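Local coordinates for protein probable starch synthase 4, chloroplastic/amyloplastic (Arabidopsis thaliana, PDB 6GNE) that belongs to the starch synthase family and has the two-domain GT-B fold, with ADP and a glycan bound in the cleft between its domains, at residues G26-G29 with D30-G34; I315-L318 with V319-G323; E397-L401 with T402-A406. All blocks are in the same frame, centred on the assembly; numbering follows the deposited sequence.

Overall arrangement
All three contacts are buried and touch the same ADP and AC1, contact 1 from one side of the cleft and contacts 2 and 3 from the other. Contact 1 is the start of helix 27-41 in the starch synthase catalytic region. In the glycosyl transferases group 1 region, contact 2 continues from strand 311-317 of the parallel sheet and contact 3 joins a loop to helix 402-408. Contact 3 touches both others, packing on contact 1 through a leucine and meeting contact 2 in a salt bridge. Their chemistry differs: 26-34 offers a backbone N-H and a carboxylate, 315-323 two cationic side chains and an amide, 397-406 mostly backbone N-H groups plus a carboxylate.

Contact 1. Residues G26-G29 with D30-G34. With ADP (adenosine-5'-diphosphate), chain F; AC1 (4,6-dideoxy-4-{[(1S,4R,5S,6S)-4,5,6-trihydroxy-3-(hydroxymethyl)cyclohex-2-en-1-yl]amino}-alpha-D-glucopyranose), chain C.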
loop_
_atom_site.group_PDB
_atom_site.type_symbol
_atom_site.label_atom_id
_atom_site.label_comp_id
_atom_site.label_asym_id
_atom_site.label_seq_id
_atom_site.Cartn_x
_atom_site.Cartn_y
_atom_site.Cartn_z
ATOM N N GLY A 26 -0.162 -5.590 -1.046
ATOM C CA GLY A 26 -0.032 -4.794 0.144
ATOM C C GLY A 26 -0.819 -3.506 0.104
ATOM O O GLY A 26 -1.984 -3.493 -0.284
ATOM N N GLY A 27 -0.172 -2.417 0.498
ATOM C CA GLY A 27 -0.829 -1.158 0.663
ATOM C C GLY A 27 -1.297 -0.461 -0.603
ATOM O O GLY A 27 -2.226 0.348 -0.552
ATOM N N LEU A 28 -0.637 -0.741 -1.723
ATOM C CA LEU A 28 -0.984 -0.115 -2.998
ATOM C C LEU A 28 -2.428 -0.423 -3.345
ATOM O O LEU A 28 -3.233 0.464 -3.572
ATOM C CB LEU A 28 -0.069 -0.596 -4.133
ATOM C CG LEU A 28 -0.251 0.239 -5.418
ATOM C CD1 LEU A 28 1.087 0.594 -6.070
ATOM C CD2 LEU A 28 -1.118 -0.514 -6.392
ATOM N N GLY A 29 -2.752 -1.703 -3.341
ATOM C CA GLY A 29 -4.116 -2.130 -3.524
ATOM C C GLY A 29 -5.098 -1.462 -2.580
ATOM O O GLY A 29 -6.204 -1.170 -3.000
ATOM N N ASP A 30 -4.723 -1.272 -1.311
ATOM C CA ASP A 30 -5.600 -0.622 -0.339
ATOM C C ASP A 30 -5.894 0.816 -0.731
ATOM O O ASP A 30 -7.041 1.277 -0.642
ATOM C CB ASP A 30 -4.986 -0.621 1.073
ATOM C CG ASP A 30 -5.131 -1.942 1.788
ATOM O OD1 ASP A 30 -5.825 -2.863 1.319
ATOM O OD2 ASP A 30 -4.573 -2.056 2.892
ATOM N N VAL A 31 -4.832 1.502 -1.148
ATOM C CA VAL A 31 -4.895 2.900 -1.513
ATOM C C VAL A 31 -5.751 3.146 -2.752
ATOM O O VAL A 31 -6.557 4.085 -2.775
ATOM C CB VAL A 31 -3.471 3.482 -1.681
ATOM C CG1 VAL A 31 -3.505 4.890 -2.310
ATOM C CG2 VAL A 31 -2.772 3.505 -0.303
ATOM N N VAL A 32 -5.595 2.300 -3.762
ATOM C CA VAL A 32 -6.340 2.491 -5.003
ATOM C C VAL A 32 -7.828 2.462 -4.691
ATOM O O VAL A 32 -8.539 3.350 -5.120
ATOM C CB VAL A 32 -5.956 1.468 -6.095
ATOM C CG1 VAL A 32 -6.912 1.517 -7.276
ATOM C CG2 VAL A 32 -4.541 1.768 -6.559
ATOM N N ALA A 33 -8.278 1.475 -3.917
ATOM C CA ALA A 33 -9.691 1.373 -3.508
ATOM C C ALA A 33 -10.128 2.536 -2.594
ATOM O O ALA A 33 -11.178 3.156 -2.796
ATOM C CB ALA A 33 -9.948 0.037 -2.825
ATOM N N GLY A 34 -9.298 2.843 -1.614
ATOM C CA GLY A 34 -9.649 3.832 -0.619
ATOM C C GLY A 34 -9.758 5.249 -1.165
ATOM O O GLY A 34 -10.744 5.942 -0.892
HETATM P PB ADP F . 3.249 -2.571 2.425
HETATM O O1B ADP F . 2.548 -1.819 1.333
HETATM O O2B ADP F . 2.935 -4.034 2.541
HETATM O O3B ADP F . 4.741 -2.331 2.374
HETATM P PA ADP F . 1.370 -1.139 4.080
HETATM O O1A ADP F . 1.311 -0.918 5.564
HETATM O O2A ADP F . 1.275 0.112 3.246
HETATM O O3A ADP F . 2.737 -1.949 3.816
HETATM O "O5'" ADP F . 0.205 -2.129 3.588
HETATM C "C5'" ADP F . 0.048 -3.446 4.120
HETATM C "C4'" ADP F . -1.364 -4.033 3.946
HETATM O "O4'" ADP F . -1.277 -5.449 3.721
HETATM C "C3'" ADP F . -2.225 -3.908 5.186
HETATM O "O3'" ADP F . -3.587 -3.910 4.793
HETATM C "C2'" ADP F . -1.940 -5.177 5.946
HETATM O "O2'" ADP F . -2.981 -5.531 6.838
HETATM C "C1'" ADP F . -1.838 -6.164 4.822
HETATM N N9 ADP F . -0.962 -7.319 5.115
HETATM C C8 ADP F . 0.376 -7.347 5.097
HETATM N N7 ADP F . 0.827 -8.593 5.367
HETATM C C5 ADP F . -0.237 -9.388 5.560
HETATM C C6 ADP F . -0.479 -10.827 5.893
HETATM N N6 ADP F . 0.567 -11.669 6.084
HETATM N N1 ADP F . -1.775 -11.236 5.999
HETATM C C2 ADP F . -2.805 -10.367 5.825
HETATM N N3 ADP F . -2.643 -9.067 5.533
HETATM C C4 ADP F . -1.412 -8.534 5.394
HETATM C C1 AC1 C . 4.462 -3.228 -4.501
HETATM O O2 AC1 C . 5.131 -1.242 -5.722
HETATM C C2 AC1 C . 4.402 -1.699 -4.571
HETATM C C4A AC1 C . 2.948 2.290 1.449
HETATM C C3 AC1 C . 4.895 -1.055 -3.265
HETATM O O3 AC1 C . 4.741 0.360 -3.409
HETATM C C4 AC1 C . 4.102 -1.610 -2.078
HETATM N N4A AC1 C . 4.435 -1.006 -0.775
HETATM C C5 AC1 C . 4.328 -3.124 -2.092
HETATM O O5 AC1 C . 3.813 -3.672 -3.308
HETATM C C6 AC1 C . 3.602 -3.856 -0.976
HETATM C C1B AC1 C . 4.254 0.416 -0.448
HETATM C C2B AC1 C . 4.955 0.859 0.862
HETATM O O2B AC1 C . 5.853 -0.133 1.396
HETATM C C3B AC1 C . 4.007 1.326 1.961
HETATM O O3B AC1 C . 4.792 2.074 2.885
HETATM O O4 AC1 C . 2.048 2.602 2.514
HETATM C C5B AC1 C . 2.227 1.737 0.257
HETATM C C7B AC1 C . 2.804 0.846 -0.557
HETATM C C6B AC1 C . 0.841 2.238 -0.076
HETATM O O6B AC1 C . 0.869 3.637 -0.385
#
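The carbonyls of Gly27 and Leu28 accept the N-H groups of Val31 and Val32 in the opening turn of helix 27-41: Val31 N donates to Gly27 O over 2.9 Å, and Val32 N donates to Leu28 O over 3.0 Å at an angle of 161°. Ala33 N to Gly29 O follows as a weak bond of 3.5 Å. This turn begins at the ligands, since Gly27 N donates a hydrogen bond to ADP O1B at 2.9 Å. The N-terminal end of a helix would be expected to add positive potential at that phosphate. The Gly26-Gly27 backbone also lies close to AC1, with Gly27 C 3.5 Å from AC1 C6B.

Asp30 has its CG beside the backbone N (chi1 -79°); CB rests against Gly27 O and the carboxylate is turned toward the ribose. There its OD2 accepts the hydroxyl ADP O3' at 2.8 Å, while OD1 is paired in a salt bridge with Lys24, itself bound to ADP. Val31 turns CG2 to AC1 O6B, 3.6 Å away. Leu28 and Val32 run side by side in the same direction and meet at CD2 and CG2, 4.1 Å apart.

Within the beta-alpha-beta unit of strand 11-15, helix 27-41 and strand 45-51, this turn follows the loop containing Glu18, which binds Gly26 N. Leu28 leans on His175, Val31 on Asn262, and Asp30 on Leu401 across the cleft.

Contact 2. Residues I315-L318 with V319-G323; sequences ITRL and VPQKG. With ADP (adenosine-5'-diphosphate), chain F; AC1 (4,6-dideoxy-4-{[(1S,4R,5S,6S)-4,5,6-trihydroxy-3-(hydroxymethyl)cyclohex-2-en-1-yl]amino}-alpha-D-glucopyranose), chain C.
Arg317 and Lys322 converge on the terminal phosphate of ADP from the two halves of one strand-to-helix connection. The guanidinium meets the phosphate with its edge, PB lying in its plane, and makes two nearly straight bonds: Arg317 NE to ADP O2B at 2.7 Å (171°) and Arg317 NH2 to ADP O3B at 2.8 Å (175°). Lys322 NZ reaches the same O3B at 2.9 Å and the bridging ADP O3A at 3.1 Å, so O3B is gripped by two cationic groups. The shared anion would be expected to offset the nearness of the two positive charges. Over one face of the guanidinium lies AC1 C6, offset toward the rim. Gln321, its chain extended, sends NE2 to AC1 O2B at 2.9 Å, and its OE1 sits near the edge of the Arg317 guanidinium.

The next shell sets these groups in position. The chain of Lys322 is bent at chi2 (-66°), and its methylenes run antiparallel to the Thr316 side chain, CG lying 3.3 Å from Thr316 OG1. That hydroxyl donates to Arg317 O at 2.8 Å, tilted from the carbonyl plane, and the same carbonyl takes a weak bond from Val319 N. Val319 approaches the guanidinium obliquely, its CG2 3.9 Å from Arg317 NH1. Lys322 N is tied to Val319 O in the short 3-10 turn, and the ammonium has a further partner in the carboxylate of Glu397. At the other end, Ile315 lays CG2 against the adenine.

An arginine and a lysine where the first strand of the second Rossmann-like domain leads over to its helix, clasping the nucleotide diphosphate, are a recurring feature of GT-B proteins of the glycogen and starch synthase family.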
loop_
_atom_site.group_PDB
_atom_site.type_symbol
_atom_site.label_atom_id
_atom_site.label_comp_id
_atom_site.label_asym_id
_atom_site.label_seq_id
_atom_site.Cartn_x
_atom_site.Cartn_y
_atom_site.Cartn_z
ATOM N N ILE A 315 1.611 -7.584 11.837
ATOM C CA ILE A 315 1.050 -8.021 10.543
ATOM C C ILE A 315 1.817 -7.306 9.460
ATOM O O ILE A 315 1.740 -6.081 9.343
ATOM C CB ILE A 315 -0.427 -7.648 10.406
ATOM C CG1 ILE A 315 -1.259 -8.415 11.445
ATOM C CG2 ILE A 315 -0.921 -7.969 9.005
ATOM C CD1 ILE A 315 -2.594 -7.787 11.730
ATOM N N THR A 316 2.539 -8.055 8.646
ATOM C CA THR A 316 3.481 -7.441 7.721
ATOM C C THR A 316 3.989 -8.447 6.695
ATOM O O THR A 316 3.895 -9.664 6.881
ATOM C CB THR A 316 4.698 -6.877 8.499
ATOM O OG1 THR A 316 5.518 -6.097 7.629
ATOM C CG2 THR A 316 5.530 -7.998 9.115
ATOM N N ARG A 317 4.520 -7.919 5.604
ATOM C CA ARG A 317 5.342 -8.700 4.712
ATOM C C ARG A 317 6.704 -8.712 5.388
ATOM O O ARG A 317 7.113 -7.724 5.955
ATOM C CB ARG A 317 5.409 -8.074 3.302
ATOM C CG ARG A 317 4.049 -8.067 2.582
ATOM C CD ARG A 317 3.976 -7.218 1.304
ATOM N NE ARG A 317 4.625 -5.898 1.473
ATOM C CZ ARG A 317 5.868 -5.590 1.091
ATOM N NH1 ARG A 317 6.614 -6.502 0.479
ATOM N NH2 ARG A 317 6.365 -4.353 1.287
ATOM N N LEU A 318 7.388 -9.841 5.322
ATOM C CA LEU A 318 8.666 -10.015 5.963
ATOM C C LEU A 318 9.784 -9.810 4.945
ATOM O O LEU A 318 10.290 -10.754 4.350
ATOM C CB LEU A 318 8.727 -11.391 6.599
ATOM C CG LEU A 318 7.754 -11.665 7.757
ATOM C CD1 LEU A 318 7.720 -13.158 8.022
ATOM C CD2 LEU A 318 8.161 -10.932 9.022
ATOM N N VAL A 319 10.148 -8.546 4.769
ATOM C CA VAL A 319 11.210 -8.107 3.844
ATOM C C VAL A 319 12.081 -7.084 4.576
ATOM O O VAL A 319 11.623 -6.462 5.515
ATOM C CB VAL A 319 10.594 -7.496 2.539
ATOM C CG1 VAL A 319 9.733 -8.536 1.823
ATOM C CG2 VAL A 319 9.730 -6.250 2.818
ATOM N N PRO A 320 13.336 -6.885 4.146
ATOM C CA PRO A 320 14.221 -5.949 4.878
ATOM C C PRO A 320 13.626 -4.608 5.236
ATOM O O PRO A 320 13.924 -4.091 6.300
ATOM C CB PRO A 320 15.385 -5.763 3.930
ATOM C CG PRO A 320 15.460 -7.058 3.160
ATOM C CD PRO A 320 14.084 -7.667 3.139
ATOM N N GLN A 321 12.774 -4.052 4.370
ATOM C CA GLN A 321 12.176 -2.747 4.617
ATOM C C GLN A 321 11.517 -2.663 6.008
ATOM O O GLN A 321 11.591 -1.607 6.695
ATOM C CB GLN A 321 11.156 -2.432 3.537
ATOM C CG GLN A 321 10.328 -1.164 3.759
ATOM C CD GLN A 321 9.153 -1.041 2.822
ATOM O OE1 GLN A 321 9.187 -1.583 1.721
ATOM N NE2 GLN A 321 8.093 -0.330 3.264
ATOM N N LYS A 322 10.893 -3.765 6.412
ATOM C CA LYS A 322 10.073 -3.810 7.612
ATOM C C LYS A 322 10.863 -4.030 8.924
ATOM O O LYS A 322 10.265 -4.116 9.998
ATOM C CB LYS A 322 9.022 -4.909 7.443
ATOM C CG LYS A 322 8.143 -4.708 6.226
ATOM C CD LYS A 322 7.258 -3.458 6.344
ATOM C CE LYS A 322 6.236 -3.408 5.236
ATOM N NZ LYS A 322 5.585 -2.088 5.115
ATOM N N GLY A 323 12.191 -4.101 8.827
ATOM C CA GLY A 323 13.047 -4.264 9.985
ATOM C C GLY A 323 12.882 -5.666 10.583
ATOM O O GLY A 323 12.517 -5.811 11.743
HETATM P PB ADP F . 3.249 -2.571 2.425
HETATM O O1B ADP F . 2.548 -1.819 1.333
HETATM O O2B ADP F . 2.935 -4.034 2.541
HETATM O O3B ADP F . 4.741 -2.331 2.374
HETATM P PA ADP F . 1.370 -1.139 4.080
HETATM O O1A ADP F . 1.311 -0.918 5.564
HETATM O O2A ADP F . 1.275 0.112 3.246
HETATM O O3A ADP F . 2.737 -1.949 3.816
HETATM O "O5'" ADP F . 0.205 -2.129 3.588
HETATM C "C5'" ADP F . 0.048 -3.446 4.120
HETATM C "C4'" ADP F . -1.364 -4.033 3.946
HETATM O "O4'" ADP F . -1.277 -5.449 3.721
HETATM C "C3'" ADP F . -2.225 -3.908 5.186
HETATM O "O3'" ADP F . -3.587 -3.910 4.793
HETATM C "C2'" ADP F . -1.940 -5.177 5.946
HETATM O "O2'" ADP F . -2.981 -5.531 6.838
HETATM C "C1'" ADP F . -1.838 -6.164 4.822
HETATM N N9 ADP F . -0.962 -7.319 5.115
HETATM C C8 ADP F . 0.376 -7.347 5.097
HETATM N N7 ADP F . 0.827 -8.593 5.367
HETATM C C5 ADP F . -0.237 -9.388 5.560
HETATM C C6 ADP F . -0.479 -10.827 5.893
HETATM N N6 ADP F . 0.567 -11.669 6.084
HETATM N N1 ADP F . -1.775 -11.236 5.999
HETATM C C2 ADP F . -2.805 -10.367 5.825
HETATM N N3 ADP F . -2.643 -9.067 5.533
HETATM C C4 ADP F . -1.412 -8.534 5.394
HETATM C C1 AC1 C . 4.462 -3.228 -4.501
HETATM O O2 AC1 C . 5.131 -1.242 -5.722
HETATM C C2 AC1 C . 4.402 -1.699 -4.571
HETATM C C4A AC1 C . 2.948 2.290 1.449
HETATM C C3 AC1 C . 4.895 -1.055 -3.265
HETATM O O3 AC1 C . 4.741 0.360 -3.409
HETATM C C4 AC1 C . 4.102 -1.610 -2.078
HETATM N N4A AC1 C . 4.435 -1.006 -0.775
HETATM C C5 AC1 C . 4.328 -3.124 -2.092
HETATM O O5 AC1 C . 3.813 -3.672 -3.308
HETATM C C6 AC1 C . 3.602 -3.856 -0.976
HETATM C C1B AC1 C . 4.254 0.416 -0.448
HETATM C C2B AC1 C . 4.955 0.859 0.862
HETATM O O2B AC1 C . 5.853 -0.133 1.396
HETATM C C3B AC1 C . 4.007 1.326 1.961
HETATM O O3B AC1 C . 4.792 2.074 2.885
HETATM O O4 AC1 C . 2.048 2.602 2.514
HETATM C C5B AC1 C . 2.227 1.737 0.257
HETATM C C7B AC1 C . 2.804 0.846 -0.557
HETATM C C6B AC1 C . 0.841 2.238 -0.076
HETATM O O6B AC1 C . 0.869 3.637 -0.385
#

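Contact 3. Residues E397-L401 with T402-A406. With AC1 (4,6-dideoxy-4-{[(1S,4R,5S,6S)-4,5,6-trihydroxy-3-(hydroxymethyl)cyclohex-2-en-1-yl]amino}-alpha-D-glucopyranose), chain C; ADP (adenosine-5'-diphosphate), chain F.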
loop_
_atom_site.group_PDB
_atom_site.type_symbol
_atom_site.label_atom_id
_atom_site.label_comp_id
_atom_site.label_asym_id
_atom_site.label_seq_id
_atom_site.Cartn_x
_atom_site.Cartn_y
_atom_site.Cartn_z
ATOM N N GLU A 397 9.791 3.504 5.407
ATOM C CA GLU A 397 8.381 3.274 5.255
ATOM C C GLU A 397 7.728 4.487 4.543
ATOM O O GLU A 397 7.437 5.510 5.176
ATOM C CB GLU A 397 7.744 3.007 6.622
ATOM C CG GLU A 397 6.367 2.379 6.563
ATOM C CD GLU A 397 6.375 0.960 6.032
ATOM O OE1 GLU A 397 5.805 0.737 4.973
ATOM O OE2 GLU A 397 6.943 0.047 6.657
ATOM N N PRO A 398 7.506 4.369 3.214
ATOM C CA PRO A 398 6.878 5.409 2.423
ATOM C C PRO A 398 5.630 5.982 3.059
ATOM O O PRO A 398 5.472 7.195 3.126
ATOM C CB PRO A 398 6.541 4.680 1.125
ATOM C CG PRO A 398 7.629 3.661 0.972
ATOM C CD PRO A 398 7.941 3.229 2.378
ATOM N N CYS A 399 4.754 5.092 3.525
ATOM C CA CYS A 399 3.639 5.498 4.358
ATOM C C CYS A 399 3.378 4.502 5.488
ATOM O O CYS A 399 3.543 4.820 6.665
ATOM C CB CYS A 399 2.384 5.709 3.556
ATOM S SG CYS A 399 0.999 6.302 4.573
ATOM N N GLY A 400 2.953 3.307 5.125
ATOM C CA GLY A 400 2.465 2.342 6.083
ATOM C C GLY A 400 1.008 2.621 6.424
ATOM O O GLY A 400 0.614 3.754 6.724
ATOM N N LEU A 401 0.209 1.569 6.344
ATOM C CA LEU A 401 -1.202 1.601 6.670
ATOM C C LEU A 401 -1.528 0.830 7.949
ATOM O O LEU A 401 -2.521 1.137 8.641
ATOM C CB LEU A 401 -1.989 1.012 5.511
ATOM C CG LEU A 401 -1.785 1.652 4.144
ATOM C CD1 LEU A 401 -2.721 0.987 3.141
ATOM C CD2 LEU A 401 -2.042 3.145 4.172
ATOM N N THR A 402 -0.701 -0.166 8.275
ATOM C CA THR A 402 -1.001 -1.050 9.392
ATOM C C THR A 402 -1.059 -0.317 10.745
ATOM O O THR A 402 -1.860 -0.672 11.611
ATOM C CB THR A 402 0.007 -2.169 9.463
ATOM O OG1 THR A 402 1.321 -1.611 9.631
ATOM C CG2 THR A 402 -0.073 -3.066 8.194
ATOM N N GLN A 403 -0.234 0.715 10.904
ATOM C CA GLN A 403 -0.298 1.535 12.115
ATOM C C GLN A 403 -1.615 2.324 12.215
ATOM O O GLN A 403 -2.124 2.553 13.305
ATOM C CB GLN A 403 0.911 2.489 12.224
ATOM C CG GLN A 403 0.861 3.826 11.454
ATOM C CD GLN A 403 1.278 3.703 10.006
ATOM O OE1 GLN A 403 1.352 2.593 9.439
ATOM N NE2 GLN A 403 1.577 4.842 9.390
ATOM N N MET A 404 -2.155 2.740 11.072
ATOM C CA MET A 404 -3.427 3.435 11.040
ATOM C C MET A 404 -4.571 2.459 11.352
ATOM O O MET A 404 -5.456 2.779 12.171
ATOM C CB MET A 404 -3.651 4.101 9.694
ATOM C CG MET A 404 -2.574 5.115 9.321
ATOM S SD MET A 404 -2.906 6.011 7.807
ATOM C CE MET A 404 -1.333 6.755 7.464
ATOM N N ILE A 405 -4.518 1.265 10.762
ATOM C CA ILE A 405 -5.535 0.253 11.020
ATOM C C ILE A 405 -5.457 -0.148 12.482
ATOM O O ILE A 405 -6.499 -0.217 13.148
ATOM C CB ILE A 405 -5.375 -1.011 10.125
ATOM C CG1 ILE A 405 -5.446 -0.665 8.617
ATOM C CG2 ILE A 405 -6.431 -2.067 10.450
ATOM C CD1 ILE A 405 -4.979 -1.773 7.710
ATOM N N ALA A 406 -4.249 -0.413 13.000
ATOM C CA ALA A 406 -4.116 -0.766 14.406
ATOM C C ALA A 406 -4.790 0.270 15.321
ATOM O O ALA A 406 -5.605 -0.088 16.171
ATOM C CB ALA A 406 -2.660 -0.937 14.783
HETATM C C1 AC1 C . 4.462 -3.228 -4.501
HETATM O O2 AC1 C . 5.131 -1.242 -5.722
HETATM C C2 AC1 C . 4.402 -1.699 -4.571
HETATM C C4A AC1 C . 2.948 2.290 1.449
HETATM C C3 AC1 C . 4.895 -1.055 -3.265
HETATM O O3 AC1 C . 4.741 0.360 -3.409
HETATM C C4 AC1 C . 4.102 -1.610 -2.078
HETATM N N4A AC1 C . 4.435 -1.006 -0.775
HETATM C C5 AC1 C . 4.328 -3.124 -2.092
HETATM O O5 AC1 C . 3.813 -3.672 -3.308
HETATM C C6 AC1 C . 3.602 -3.856 -0.976
HETATM C C1B AC1 C . 4.254 0.416 -0.448
HETATM C C2B AC1 C . 4.955 0.859 0.862
HETATM O O2B AC1 C . 5.853 -0.133 1.396
HETATM C C3B AC1 C . 4.007 1.326 1.961
HETATM O O3B AC1 C . 4.792 2.074 2.885
HETATM O O4 AC1 C . 2.048 2.602 2.514
HETATM C C5B AC1 C . 2.227 1.737 0.257
HETATM C C7B AC1 C . 2.804 0.846 -0.557
HETATM C C6B AC1 C . 0.841 2.238 -0.076
HETATM O O6B AC1 C . 0.869 3.637 -0.385
HETATM P PB ADP F . 3.249 -2.571 2.425
HETATM O O1B ADP F . 2.548 -1.819 1.333
HETATM O O2B ADP F . 2.935 -4.034 2.541
HETATM O O3B ADP F . 4.741 -2.331 2.374
HETATM P PA ADP F . 1.370 -1.139 4.080
HETATM O O1A ADP F . 1.311 -0.918 5.564
HETATM O O2A ADP F . 1.275 0.112 3.246
HETATM O O3A ADP F . 2.737 -1.949 3.816
HETATM O "O5'" ADP F . 0.205 -2.129 3.588
HETATM C "C5'" ADP F . 0.048 -3.446 4.120
HETATM C "C4'" ADP F . -1.364 -4.033 3.946
HETATM O "O4'" ADP F . -1.277 -5.449 3.721
HETATM C "C3'" ADP F . -2.225 -3.908 5.186
HETATM O "O3'" ADP F . -3.587 -3.910 4.793
HETATM C "C2'" ADP F . -1.940 -5.177 5.946
HETATM O "O2'" ADP F . -2.981 -5.531 6.838
HETATM C "C1'" ADP F . -1.838 -6.164 4.822
HETATM N N9 ADP F . -0.962 -7.319 5.115
HETATM C C8 ADP F . 0.376 -7.347 5.097
HETATM N N7 ADP F . 0.827 -8.593 5.367
HETATM C C5 ADP F . -0.237 -9.388 5.560
HETATM C C6 ADP F . -0.479 -10.827 5.893
HETATM N N6 ADP F . 0.567 -11.669 6.084
HETATM N N1 ADP F . -1.775 -11.236 5.999
HETATM C C2 ADP F . -2.805 -10.367 5.825
HETATM N N3 ADP F . -2.643 -9.067 5.533
HETATM C C4 ADP F . -1.412 -8.534 5.394
#
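Leu401 links ADP to Ile405, using both polar atoms of its backbone: its N donates to ADP O1A at 2.8 Å along a nearly straight line (177°), and its O receives Ile405 N at 2.9 Å in the first turn of helix 402-408. Thr402 N adds a weak bond of 3.5 Å to the same O1A. Preceding peptides bind AC1, Gly400 N reaching O4 at 2.9 Å and Cys399 N reaching O3B at 3.1 Å. AC1 O3B donates a hydrogen bond to Glu397 OE1 at 2.7 Å, an oxygen shared with Lys322 in a salt bridge, while Glu397 OE2 is held by Ser394.

Gln403 folds back on the loop. With CG lodged between backbone N and carbonyl carbon (chi1 83°) and the chain bent at chi2 (-84°), its NE2 comes 3.0 Å from Gly400 O in a weak bond, and makes another to Cys399 O; its strongest partner is Ser424. Beyond it, the extended Met404 brings CE against Cys399 SG at 3.7 Å.

Here the alpha-phosphate is met by neutral N-H groups at the start of a helix, whose dipole would be expected to stabilise the negative charge, whereas AC1 is bound through both backbone donors and a carboxylate acceptor.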